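PDB 3HUR: alanine racemase from Oenococcus oeni PSU-1, which belongs to the alanine racemase family, whose members join an N-terminal TIM-barrel domain to a C-terminal domain rich in beta strands. Local coordinates for residues S67-A72 with H101-T106; S93-F98 with N115-E120; A167-A172 with I210-D215; A178-Q183 with P216-A221. All blocks are in the same frame, centred on the assembly; numbering follows the deposited sequence.

Interaction 1 of 4, residues S67-A72 with H101-T106; sequences SNLDEA and HDIVIT. With SO4 (sulfate ion), chain D.
The first turn of helix 69-77 passes beside the beginning of strand 103-107, where the CA atoms of Ala72 and Ile103 are 7.5 Å apart and no hydrogen bond joins the two backbones. On the strand side a single methyl, Ile103 CD1, makes the contact. With CG1 set beside the backbone N and the outer torsion fully extended (chi2 -178°), that methyl is carried straight out from the strand toward the helix. It lies 3.5 Å from Ala72 CB, the small residue allowing close approach, and 3.8 Å from Leu69 CD1. Leu69 crosses the isoleucine at about a right angle and touches it with the end of one branch.

The other flank of the helix start is polar and belongs to a subunit interface. Asn68, at the N-cap position but making no capping bond, donates from ND2 to O2 of a sulfate ion at 3.3 Å; the N-H...O angle of 164° makes the bond nearly straight. The anion, which probably comes from the crystallisation liquor, is also hydrogen-bonded to Asp42 N and to Arg8 NH1 of the second subunit. Asp70 and Glu71 form salt bridges with Arg8 and Lys371 of that subunit.

Asp102, with positive phi, is the C-prime residue of a Schellman motif that ends helix 95-100 and leads directly into the strand. Here a helix of the TIM barrel packs on the parallel sheet: Ala72 also rests on Ile84 and Val86 of strand 84-86, while Phe98 of helix 95-100 covers both Leu69 and Ile103.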
# COMPACT_ATOMS: atom_id res chain seq x y z
N SER A 67 -8.86 -27.72 -7.88
CA SER A 67 -7.81 -27.28 -8.84
C SER A 67 -6.48 -28.00 -8.74
O SER A 67 -5.61 -27.81 -9.56
CB SER A 67 -7.52 -25.78 -8.64
OG SER A 67 -8.73 -25.06 -8.36
N ASN A 68 -6.30 -28.78 -7.69
CA ASN A 68 -5.03 -29.41 -7.42
C ASN A 68 -5.29 -30.81 -6.85
O ASN A 68 -6.18 -31.04 -6.03
CB ASN A 68 -4.23 -28.57 -6.41
CG ASN A 68 -3.67 -27.26 -7.00
OD1 ASN A 68 -2.64 -27.24 -7.73
ND2 ASN A 68 -4.31 -26.16 -6.62
N LEU A 69 -4.52 -31.76 -7.32
CA LEU A 69 -4.53 -33.08 -6.78
C LEU A 69 -4.44 -33.05 -5.24
O LEU A 69 -5.25 -33.65 -4.53
CB LEU A 69 -3.34 -33.83 -7.35
CG LEU A 69 -3.25 -35.29 -6.97
CD1 LEU A 69 -4.53 -35.99 -7.37
CD2 LEU A 69 -1.98 -35.91 -7.61
N ASP A 70 -3.47 -32.32 -4.71
CA ASP A 70 -3.24 -32.33 -3.27
C ASP A 70 -4.50 -31.90 -2.49
O ASP A 70 -4.82 -32.52 -1.50
CB ASP A 70 -1.90 -31.68 -2.88
CG ASP A 70 -1.97 -30.16 -2.65
OD1 ASP A 70 -2.78 -29.44 -3.29
OD2 ASP A 70 -1.16 -29.68 -1.80
N GLU A 71 -5.31 -30.97 -3.00
CA GLU A 71 -6.63 -30.72 -2.38
C GLU A 71 -7.60 -31.91 -2.43
O GLU A 71 -8.43 -32.09 -1.53
CB GLU A 71 -7.31 -29.50 -3.00
CG GLU A 71 -8.48 -28.94 -2.19
CD GLU A 71 -8.05 -28.39 -0.80
OE1 GLU A 71 -6.82 -28.18 -0.55
OE2 GLU A 71 -8.94 -28.21 0.07
N ALA A 72 -7.53 -32.71 -3.51
CA ALA A 72 -8.38 -33.94 -3.61
C ALA A 72 -7.99 -34.89 -2.50
O ALA A 72 -8.81 -35.28 -1.73
CB ALA A 72 -8.23 -34.59 -4.95
N HIS A 101 -8.23 -43.33 -5.33
CA HIS A 101 -8.95 -42.33 -4.53
C HIS A 101 -10.22 -41.80 -5.21
O HIS A 101 -10.81 -40.80 -4.73
CB HIS A 101 -8.00 -41.16 -4.21
CG HIS A 101 -6.83 -41.56 -3.37
ND1 HIS A 101 -6.94 -41.85 -2.02
CD2 HIS A 101 -5.51 -41.68 -3.67
CE1 HIS A 101 -5.75 -42.15 -1.54
NE2 HIS A 101 -4.86 -42.05 -2.52
N ASP A 102 -10.61 -42.44 -6.32
CA ASP A 102 -11.85 -42.13 -7.04
C ASP A 102 -11.89 -40.67 -7.46
O ASP A 102 -12.82 -39.91 -7.10
CB ASP A 102 -13.07 -42.43 -6.17
CG ASP A 102 -14.38 -42.22 -6.92
OD1 ASP A 102 -14.36 -42.48 -8.16
OD2 ASP A 102 -15.43 -41.82 -6.29
N ILE A 103 -10.85 -40.26 -8.19
CA ILE A 103 -10.74 -38.91 -8.65
C ILE A 103 -10.94 -38.87 -10.15
O ILE A 103 -10.26 -39.59 -10.89
CB ILE A 103 -9.33 -38.33 -8.34
CG1 ILE A 103 -9.11 -38.27 -6.82
CG2 ILE A 103 -9.16 -36.95 -9.00
CD1 ILE A 103 -7.79 -37.68 -6.43
N VAL A 104 -11.87 -38.02 -10.58
CA VAL A 104 -12.10 -37.81 -11.98
C VAL A 104 -11.03 -36.90 -12.53
O VAL A 104 -10.68 -35.93 -11.90
CB VAL A 104 -13.45 -37.11 -12.22
CG1 VAL A 104 -13.63 -36.78 -13.71
CG2 VAL A 104 -14.59 -37.95 -11.69
N ILE A 105 -10.53 -37.18 -13.73
CA ILE A 105 -9.57 -36.29 -14.39
C ILE A 105 -10.07 -35.88 -15.78
O ILE A 105 -10.98 -36.49 -16.34
CB ILE A 105 -8.16 -36.90 -14.47
CG1 ILE A 105 -8.08 -38.09 -15.44
CG2 ILE A 105 -7.67 -37.34 -13.05
CD1 ILE A 105 -6.68 -38.62 -15.58
N THR A 106 -9.51 -34.78 -16.30
CA THR A 106 -9.86 -34.23 -17.59
C THR A 106 -9.01 -34.89 -18.67
O THR A 106 -7.84 -35.18 -18.46
CB THR A 106 -9.69 -32.69 -17.64
OG1 THR A 106 -10.89 -32.04 -17.20
CG2 THR A 106 -9.42 -32.23 -19.02
S SO4 D . -6.73 -25.39 -3.31
O1 SO4 D . -6.12 -24.09 -3.11
O2 SO4 D . -6.98 -25.73 -4.74
O3 SO4 D . -5.82 -26.31 -2.64
O4 SO4 D . -8.01 -25.35 -2.59

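Interaction 2 of 4, residues S93-F98 with N115-E120; sequences SDLKLF and NLPDFE
Leu95 reaches from helix 95-100 to Leu116, Pro117 and Phe119, joining an outer helix of the TIM barrel to the loop that leads from helix 110-114 into strand 123-128. The CA atoms of Leu95 and Phe119 are 7.6 Å apart, and the contact is wholly apolar. Starting at the backbone, Leu95 CB already points toward the loop, but CB and CG both stop short of it. At CG the chain forks. The CD1 branch stays with its own helix, 4.1 Å from CD2 of the Phe98 ring, whereas CD2 crosses to the loop and meets all three partners. It lies 4.0 Å from Pro117 CG, 4.1 Å from Phe119 CD2 and 4.2 Å from Leu116 CD2, a single methyl seated among a pyrrolidine ring, an aromatic ring and a branched tip.

The side chain of Phe119 runs at about a right angle to that of Leu95, and the methyl approaches its ring obliquely. Behind the loop, Leu157 of strand 157-163 touches Leu116 and Phe119, so the two residues link the leucine of the helix to the barrel wall. Leu116 also meets the phenylalanine within the loop: its CD1 lies in the plane of the Phe119 ring, at the edge, 4.0 Å from CE2.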
# COMPACT_ATOMS: atom_id res chain seq x y z
N SER A 93 1.80 -40.75 -14.57
CA SER A 93 2.40 -41.21 -13.33
C SER A 93 1.46 -41.12 -12.12
O SER A 93 1.68 -41.81 -11.13
CB SER A 93 3.70 -40.44 -13.05
OG SER A 93 3.47 -39.05 -12.91
N ASP A 94 0.41 -40.30 -12.19
CA ASP A 94 -0.56 -40.22 -11.07
C ASP A 94 -1.76 -41.13 -11.25
O ASP A 94 -2.68 -41.14 -10.41
CB ASP A 94 -1.05 -38.78 -10.85
CG ASP A 94 0.07 -37.84 -10.37
OD1 ASP A 94 0.60 -38.04 -9.27
OD2 ASP A 94 0.40 -36.88 -11.11
N LEU A 95 -1.74 -41.91 -12.33
CA LEU A 95 -2.87 -42.81 -12.66
C LEU A 95 -3.36 -43.61 -11.47
O LEU A 95 -4.56 -43.70 -11.24
CB LEU A 95 -2.55 -43.71 -13.87
CG LEU A 95 -3.18 -43.31 -15.21
CD1 LEU A 95 -3.24 -41.78 -15.38
CD2 LEU A 95 -2.50 -43.95 -16.42
N LYS A 96 -2.41 -44.15 -10.71
CA LYS A 96 -2.72 -44.97 -9.55
C LYS A 96 -3.41 -44.14 -8.50
O LYS A 96 -4.36 -44.58 -7.86
CB LYS A 96 -1.43 -45.59 -8.96
N LEU A 97 -2.95 -42.91 -8.31
CA LEU A 97 -3.57 -42.09 -7.28
C LEU A 97 -5.00 -41.79 -7.65
O LEU A 97 -5.91 -41.98 -6.85
CB LEU A 97 -2.80 -40.78 -7.07
CG LEU A 97 -1.59 -40.91 -6.16
CD1 LEU A 97 -0.88 -39.56 -6.08
CD2 LEU A 97 -1.98 -41.45 -4.76
N PHE A 98 -5.19 -41.34 -8.89
CA PHE A 98 -6.55 -41.04 -9.38
C PHE A 98 -7.49 -42.21 -9.18
O PHE A 98 -8.59 -42.02 -8.68
CB PHE A 98 -6.57 -40.67 -10.86
CG PHE A 98 -5.67 -39.52 -11.24
CD1 PHE A 98 -5.71 -38.32 -10.54
CD2 PHE A 98 -4.83 -39.60 -12.34
CE1 PHE A 98 -4.92 -37.27 -10.90
CE2 PHE A 98 -4.02 -38.53 -12.72
CZ PHE A 98 -4.06 -37.38 -11.99
N ASN A 115 -2.19 -42.67 -26.15
CA ASN A 115 -0.96 -43.14 -25.47
C ASN A 115 -1.18 -43.52 -24.00
O ASN A 115 -0.21 -43.82 -23.29
CB ASN A 115 0.15 -42.07 -25.55
CG ASN A 115 0.57 -41.75 -27.00
OD1 ASN A 115 1.15 -42.59 -27.71
ND2 ASN A 115 0.28 -40.53 -27.44
N LEU A 116 -2.44 -43.49 -23.54
CA LEU A 116 -2.75 -44.04 -22.22
C LEU A 116 -1.99 -45.33 -22.03
O LEU A 116 -2.07 -46.21 -22.88
CB LEU A 116 -4.22 -44.36 -22.09
CG LEU A 116 -5.06 -43.36 -21.33
CD1 LEU A 116 -6.38 -44.03 -21.03
CD2 LEU A 116 -4.37 -42.93 -20.06
N PRO A 117 -1.23 -45.45 -20.93
CA PRO A 117 -0.64 -46.76 -20.68
C PRO A 117 -1.64 -47.73 -20.08
O PRO A 117 -2.80 -47.39 -19.87
CB PRO A 117 0.50 -46.46 -19.69
CG PRO A 117 0.16 -45.21 -19.08
CD PRO A 117 -0.58 -44.41 -20.12
N ASP A 118 -1.17 -48.94 -19.81
CA ASP A 118 -2.02 -49.94 -19.19
C ASP A 118 -2.15 -49.66 -17.70
O ASP A 118 -1.20 -49.20 -17.06
CB ASP A 118 -1.46 -51.34 -19.49
CG ASP A 118 -1.92 -51.89 -20.86
OD1 ASP A 118 -3.11 -51.67 -21.19
OD2 ASP A 118 -1.10 -52.54 -21.59
N PHE A 119 -3.32 -49.96 -17.13
CA PHE A 119 -3.56 -49.79 -15.69
C PHE A 119 -4.69 -50.68 -15.18
O PHE A 119 -5.53 -51.12 -15.95
CB PHE A 119 -3.89 -48.33 -15.35
CG PHE A 119 -5.09 -47.78 -16.09
CD1 PHE A 119 -6.36 -47.92 -15.59
CD2 PHE A 119 -4.93 -47.09 -17.27
CE1 PHE A 119 -7.46 -47.41 -16.28
CE2 PHE A 119 -6.03 -46.57 -17.96
CZ PHE A 119 -7.28 -46.72 -17.45
N GLU A 120 -4.72 -50.88 -13.86
CA GLU A 120 -5.83 -51.60 -13.20
C GLU A 120 -6.95 -50.68 -12.69
O GLU A 120 -6.71 -49.54 -12.32
CB GLU A 120 -5.28 -52.44 -12.03
CG GLU A 120 -3.98 -53.16 -12.38
CD GLU A 120 -3.76 -54.45 -11.60
OE1 GLU A 120 -3.63 -54.36 -10.37
OE2 GLU A 120 -3.70 -55.54 -12.23

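Interaction 3 of 4, residues A167-A172 with I210-D215; sequences ATADEA and IWHHDD
Ala169 packs against the imidazole of His212, and this is the tight part of a contact between the loop after strand 157-163 and the end of helix 206-211. His212 CE1 lies 3.9 Å from Ala169 CB and 4.0 Å from Ala169 CA, so the ring tip rests on the methyl and the adjoining backbone together. The histidine is the first residue to leave the helical conformation; its CG sits beside the backbone N (chi1 -64°), a setting that directs the ring at the alanine. Approach to the imidazole is oblique.

Trp211 closes the contact more loosely. Its CE3 comes no nearer than 4.2 Å to Ala169 O, also at a slant to the indole, and no hydrogen bond crosses between the segments. The indole has other partners: NE1 donates to Lys240 O, and Ile210 CG2 sits 3.4 Å above one face, over its centre.

Toward solvent the chains diverge. The side chain of Asp170 starts away from the helix end, and its CB stays 5.0 Å from Trp211 CZ3, while Glu171 and Ala172 are exposed. Beyond His212 a type I turn runs to Asp215, closed by a weak bond from Asp215 N to His212 O, and carries the exposed Asp214 away from the alanine.

Within the TIM barrel this joins two connections that follow strands of the parallel sheet. Ala169 is also packed on Ala207 and Thr208 of helix 206-211, and helix 174-191 supplies Phe180, whose ring stacks with that of His212.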
# COMPACT_ATOMS: atom_id res chain seq x y z
N ALA A 167 -17.24 -18.37 -21.53
CA ALA A 167 -16.47 -17.28 -20.99
C ALA A 167 -17.23 -15.99 -20.78
O ALA A 167 -16.87 -15.21 -19.90
CB ALA A 167 -15.30 -17.01 -21.88
N THR A 168 -18.27 -15.72 -21.54
CA THR A 168 -18.82 -14.38 -21.49
C THR A 168 -20.24 -14.35 -20.94
O THR A 168 -20.98 -13.38 -21.12
CB THR A 168 -18.72 -13.70 -22.86
OG1 THR A 168 -19.43 -14.47 -23.82
CG2 THR A 168 -17.21 -13.54 -23.30
N ALA A 169 -20.60 -15.40 -20.22
CA ALA A 169 -21.89 -15.42 -19.54
C ALA A 169 -21.95 -14.35 -18.43
O ALA A 169 -23.02 -13.84 -18.16
CB ALA A 169 -22.17 -16.82 -18.99
N ASP A 170 -20.81 -14.03 -17.80
CA ASP A 170 -20.71 -13.03 -16.71
C ASP A 170 -20.37 -11.60 -17.15
O ASP A 170 -20.24 -10.70 -16.31
CB ASP A 170 -19.66 -13.46 -15.66
CG ASP A 170 -18.20 -13.39 -16.18
OD1 ASP A 170 -17.96 -13.19 -17.40
OD2 ASP A 170 -17.26 -13.56 -15.36
N GLU A 171 -20.19 -11.42 -18.47
CA GLU A 171 -20.02 -10.09 -19.06
C GLU A 171 -21.35 -9.61 -19.65
O GLU A 171 -22.23 -10.42 -19.98
CB GLU A 171 -18.93 -10.14 -20.13
CG GLU A 171 -17.53 -10.36 -19.56
CD GLU A 171 -16.46 -10.59 -20.63
OE1 GLU A 171 -16.65 -10.11 -21.77
OE2 GLU A 171 -15.43 -11.25 -20.33
N ALA A 172 -21.51 -8.29 -19.74
CA ALA A 172 -22.70 -7.63 -20.33
C ALA A 172 -22.41 -7.09 -21.73
O ALA A 172 -21.26 -6.73 -22.05
CB ALA A 172 -23.14 -6.46 -19.43
N ILE A 210 -26.88 -18.58 -13.58
CA ILE A 210 -27.67 -17.46 -13.05
C ILE A 210 -28.51 -16.81 -14.16
O ILE A 210 -29.72 -16.85 -14.09
CB ILE A 210 -26.82 -16.37 -12.36
CG1 ILE A 210 -26.13 -16.91 -11.10
CG2 ILE A 210 -27.69 -15.13 -12.04
CD1 ILE A 210 -25.05 -16.05 -10.60
N TRP A 211 -27.84 -16.27 -15.17
CA TRP A 211 -28.47 -15.45 -16.21
C TRP A 211 -28.93 -16.17 -17.52
O TRP A 211 -29.38 -15.50 -18.41
CB TRP A 211 -27.56 -14.26 -16.57
CG TRP A 211 -27.42 -13.31 -15.42
CD1 TRP A 211 -28.35 -12.43 -14.96
CD2 TRP A 211 -26.30 -13.21 -14.54
NE1 TRP A 211 -27.86 -11.76 -13.84
CE2 TRP A 211 -26.61 -12.24 -13.56
CE3 TRP A 211 -25.05 -13.85 -14.48
CZ2 TRP A 211 -25.73 -11.87 -12.56
CZ3 TRP A 211 -24.18 -13.49 -13.49
CH2 TRP A 211 -24.52 -12.50 -12.53
N HIS A 212 -28.84 -17.48 -17.62
CA HIS A 212 -29.30 -18.20 -18.79
C HIS A 212 -30.09 -19.45 -18.42
O HIS A 212 -30.09 -20.44 -19.14
CB HIS A 212 -28.13 -18.67 -19.63
CG HIS A 212 -27.29 -17.58 -20.21
ND1 HIS A 212 -26.45 -16.79 -19.45
CD2 HIS A 212 -27.10 -17.20 -21.50
CE1 HIS A 212 -25.80 -15.96 -20.25
NE2 HIS A 212 -26.18 -16.20 -21.50
N HIS A 213 -30.78 -19.42 -17.29
CA HIS A 213 -31.51 -20.63 -16.87
C HIS A 213 -32.74 -20.96 -17.73
O HIS A 213 -33.30 -22.04 -17.61
CB HIS A 213 -31.90 -20.54 -15.41
CG HIS A 213 -33.01 -19.59 -15.14
ND1 HIS A 213 -34.02 -19.88 -14.25
CD2 HIS A 213 -33.25 -18.33 -15.59
CE1 HIS A 213 -34.86 -18.86 -14.19
NE2 HIS A 213 -34.41 -17.90 -14.99
N ASP A 214 -33.17 -20.03 -18.58
CA ASP A 214 -34.39 -20.25 -19.36
C ASP A 214 -34.09 -20.57 -20.81
O ASP A 214 -35.00 -20.82 -21.58
CB ASP A 214 -35.28 -19.02 -19.29
CG ASP A 214 -36.01 -18.91 -17.97
OD1 ASP A 214 -36.19 -19.95 -17.28
OD2 ASP A 214 -36.43 -17.77 -17.62
N ASP A 215 -32.83 -20.56 -21.18
CA ASP A 215 -32.43 -20.94 -22.51
C ASP A 215 -32.39 -22.48 -22.62
O ASP A 215 -31.48 -23.12 -22.07
CB ASP A 215 -31.08 -20.33 -22.84
CG ASP A 215 -30.68 -20.54 -24.29
OD1 ASP A 215 -31.40 -21.25 -25.03
OD2 ASP A 215 -29.62 -20.00 -24.68

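Interaction 4 of 4, residues A178-Q183 with P216-A221; sequences AYFEEQ and PRISFA
The guanidinium of Arg217 and the carboxylate of Glu181 lie almost in one plane, only 5° apart, and meet edge to edge. Glu181 CD sits in the guanidinium plane, facing its NH1 and NH2 end, and each nitrogen serves a different oxygen. NH1 of Arg217 donates to Glu181 OE2 at 2.6 Å. Arg217 NH2 reaches Glu181 OE1 at 3.1 Å; both bonds are moderately bent, and both oxygens use their syn lone pairs. This is the end-on, bidentate form of the salt bridge, with its NH1 side the shorter. The third flat group is the Phe180 ring, which stacks with Phe166 and takes Ile218 CD1 obliquely at CZ, 3.8 Å away. Phenylalanine and isoleucine come at each other from opposite directions.

Both charged chains bend to meet. Glu181 folds at chi2 (-55°) and Arg217 at chi3 (-67°), which brings their ends together although the CA atoms are 10.5 Å apart. Phe180, one residue before the glutamate on helix 174-191, reaches Ile218 in the loop before strand 222-223 with its CZ end. Farther along that loop, Ser219 OG accepts from Ala221 N at 3.1 Å in an ST turn. Leu184 of the same helix touches both Arg217 and Ile218.

The pairing thus ties helix to loop through an exposed ionic pair beside a buried apolar one. Arg217 NH2 also forms a salt bridge with Asp215 OD2, and the two carboxylates, Glu181 and Asp215, probably balance the charge of the guanidinium and limit its rotation.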
# COMPACT_ATOMS: atom_id res chain seq x y z
N ALA A 178 -22.78 -12.20 -28.57
CA ALA A 178 -22.41 -12.87 -29.82
C ALA A 178 -21.29 -13.90 -29.64
O ALA A 178 -21.24 -14.89 -30.39
CB ALA A 178 -22.00 -11.85 -30.91
N TYR A 179 -20.40 -13.66 -28.68
CA TYR A 179 -19.39 -14.67 -28.33
C TYR A 179 -20.07 -15.86 -27.65
O TYR A 179 -19.75 -17.02 -27.89
CB TYR A 179 -18.29 -14.11 -27.43
CG TYR A 179 -17.07 -14.98 -27.49
CD1 TYR A 179 -16.15 -14.84 -28.54
CD2 TYR A 179 -16.84 -15.98 -26.54
CE1 TYR A 179 -15.02 -15.68 -28.64
CE2 TYR A 179 -15.69 -16.82 -26.62
CZ TYR A 179 -14.78 -16.66 -27.68
OH TYR A 179 -13.67 -17.47 -27.79
N PHE A 180 -21.04 -15.55 -26.82
CA PHE A 180 -21.85 -16.59 -26.27
C PHE A 180 -22.45 -17.42 -27.40
O PHE A 180 -22.34 -18.63 -27.36
CB PHE A 180 -22.93 -16.00 -25.36
CG PHE A 180 -23.71 -17.02 -24.62
CD1 PHE A 180 -23.38 -17.33 -23.31
CD2 PHE A 180 -24.82 -17.63 -25.21
CE1 PHE A 180 -24.10 -18.27 -22.60
CE2 PHE A 180 -25.57 -18.56 -24.52
CZ PHE A 180 -25.20 -18.89 -23.19
N GLU A 181 -23.05 -16.80 -28.42
CA GLU A 181 -23.69 -17.58 -29.49
C GLU A 181 -22.64 -18.39 -30.21
O GLU A 181 -22.87 -19.56 -30.50
CB GLU A 181 -24.46 -16.71 -30.52
CG GLU A 181 -25.74 -16.05 -29.97
CD GLU A 181 -26.70 -17.06 -29.35
OE1 GLU A 181 -27.27 -16.78 -28.27
OE2 GLU A 181 -26.89 -18.14 -29.97
N GLU A 182 -21.50 -17.78 -30.48
CA GLU A 182 -20.44 -18.46 -31.20
C GLU A 182 -20.03 -19.73 -30.46
O GLU A 182 -19.92 -20.81 -31.06
CB GLU A 182 -19.25 -17.54 -31.38
CG GLU A 182 -18.12 -18.11 -32.19
CD GLU A 182 -16.96 -17.11 -32.38
OE1 GLU A 182 -17.16 -15.87 -32.20
OE2 GLU A 182 -15.85 -17.57 -32.73
N GLN A 183 -19.83 -19.61 -29.15
CA GLN A 183 -19.44 -20.76 -28.34
C GLN A 183 -20.53 -21.85 -28.37
O GLN A 183 -20.23 -23.04 -28.52
CB GLN A 183 -19.15 -20.34 -26.90
CG GLN A 183 -17.86 -19.54 -26.70
CD GLN A 183 -17.37 -19.53 -25.25
OE1 GLN A 183 -17.91 -18.83 -24.38
NE2 GLN A 183 -16.35 -20.32 -24.99
N PRO A 216 -33.35 -23.07 -23.36
CA PRO A 216 -33.42 -24.54 -23.52
C PRO A 216 -32.23 -25.14 -24.24
O PRO A 216 -32.05 -26.35 -24.21
CB PRO A 216 -34.67 -24.73 -24.36
CG PRO A 216 -35.49 -23.50 -24.13
CD PRO A 216 -34.50 -22.39 -23.96
N ARG A 217 -31.44 -24.31 -24.90
CA ARG A 217 -30.28 -24.80 -25.63
C ARG A 217 -29.14 -25.19 -24.70
O ARG A 217 -28.17 -25.87 -25.12
CB ARG A 217 -29.79 -23.72 -26.59
CG ARG A 217 -30.72 -23.38 -27.78
CD ARG A 217 -30.16 -22.23 -28.62
NE ARG A 217 -30.14 -20.97 -27.88
CZ ARG A 217 -29.47 -19.88 -28.23
NH1 ARG A 217 -28.74 -19.85 -29.32
NH2 ARG A 217 -29.51 -18.79 -27.46
N ILE A 218 -29.20 -24.71 -23.45
CA ILE A 218 -28.19 -25.03 -22.46
C ILE A 218 -28.68 -26.25 -21.68
O ILE A 218 -29.81 -26.27 -21.18
CB ILE A 218 -27.93 -23.86 -21.47
CG1 ILE A 218 -27.66 -22.54 -22.20
CG2 ILE A 218 -26.76 -24.16 -20.59
CD1 ILE A 218 -26.39 -22.52 -23.01
N SER A 219 -27.86 -27.28 -21.62
CA SER A 219 -28.16 -28.42 -20.74
C SER A 219 -27.73 -28.13 -19.28
O SER A 219 -26.60 -27.75 -19.00
CB SER A 219 -27.45 -29.68 -21.20
OG SER A 219 -27.64 -30.73 -20.26
N PHE A 220 -28.67 -28.32 -18.37
CA PHE A 220 -28.41 -28.21 -16.97
C PHE A 220 -28.33 -29.59 -16.35
O PHE A 220 -28.48 -29.77 -15.14
CB PHE A 220 -29.46 -27.30 -16.37
CG PHE A 220 -29.37 -25.92 -16.93
CD1 PHE A 220 -28.35 -25.06 -16.52
CD2 PHE A 220 -30.24 -25.50 -17.93
CE1 PHE A 220 -28.21 -23.80 -17.05
CE2 PHE A 220 -30.13 -24.23 -18.46
CZ PHE A 220 -29.10 -23.37 -18.02
N ALA A 221 -28.02 -30.57 -17.19
CA ALA A 221 -27.92 -31.93 -16.70
C ALA A 221 -27.04 -31.96 -15.43
O ALA A 221 -27.49 -32.38 -14.36
CB ALA A 221 -27.36 -32.85 -17.81

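How the interactions relate
All four contacts belong to the N-terminal TIM-barrel domain, in two neighbouring pairs. Interactions 1 and 2 have centres 13 Å apart, and helix 95-100 of interaction 2 runs directly into strand 103-107 of interaction 1: Phe98 O probably accepts from Ile103 N at 2.9 Å, and their segments alternate along the chain. Interactions 3 and 4, 9 Å apart, likewise interleave; Ala167 N probably bonds Gln183 OE1 at 3.0 Å. The first pair is complete before the second opens, and the centres of interactions in different pairs are 27 to 37 Å apart, without touching. The contacts thus sample two separate regions of the barrel, of which interaction 1 alone adjoins the second subunit.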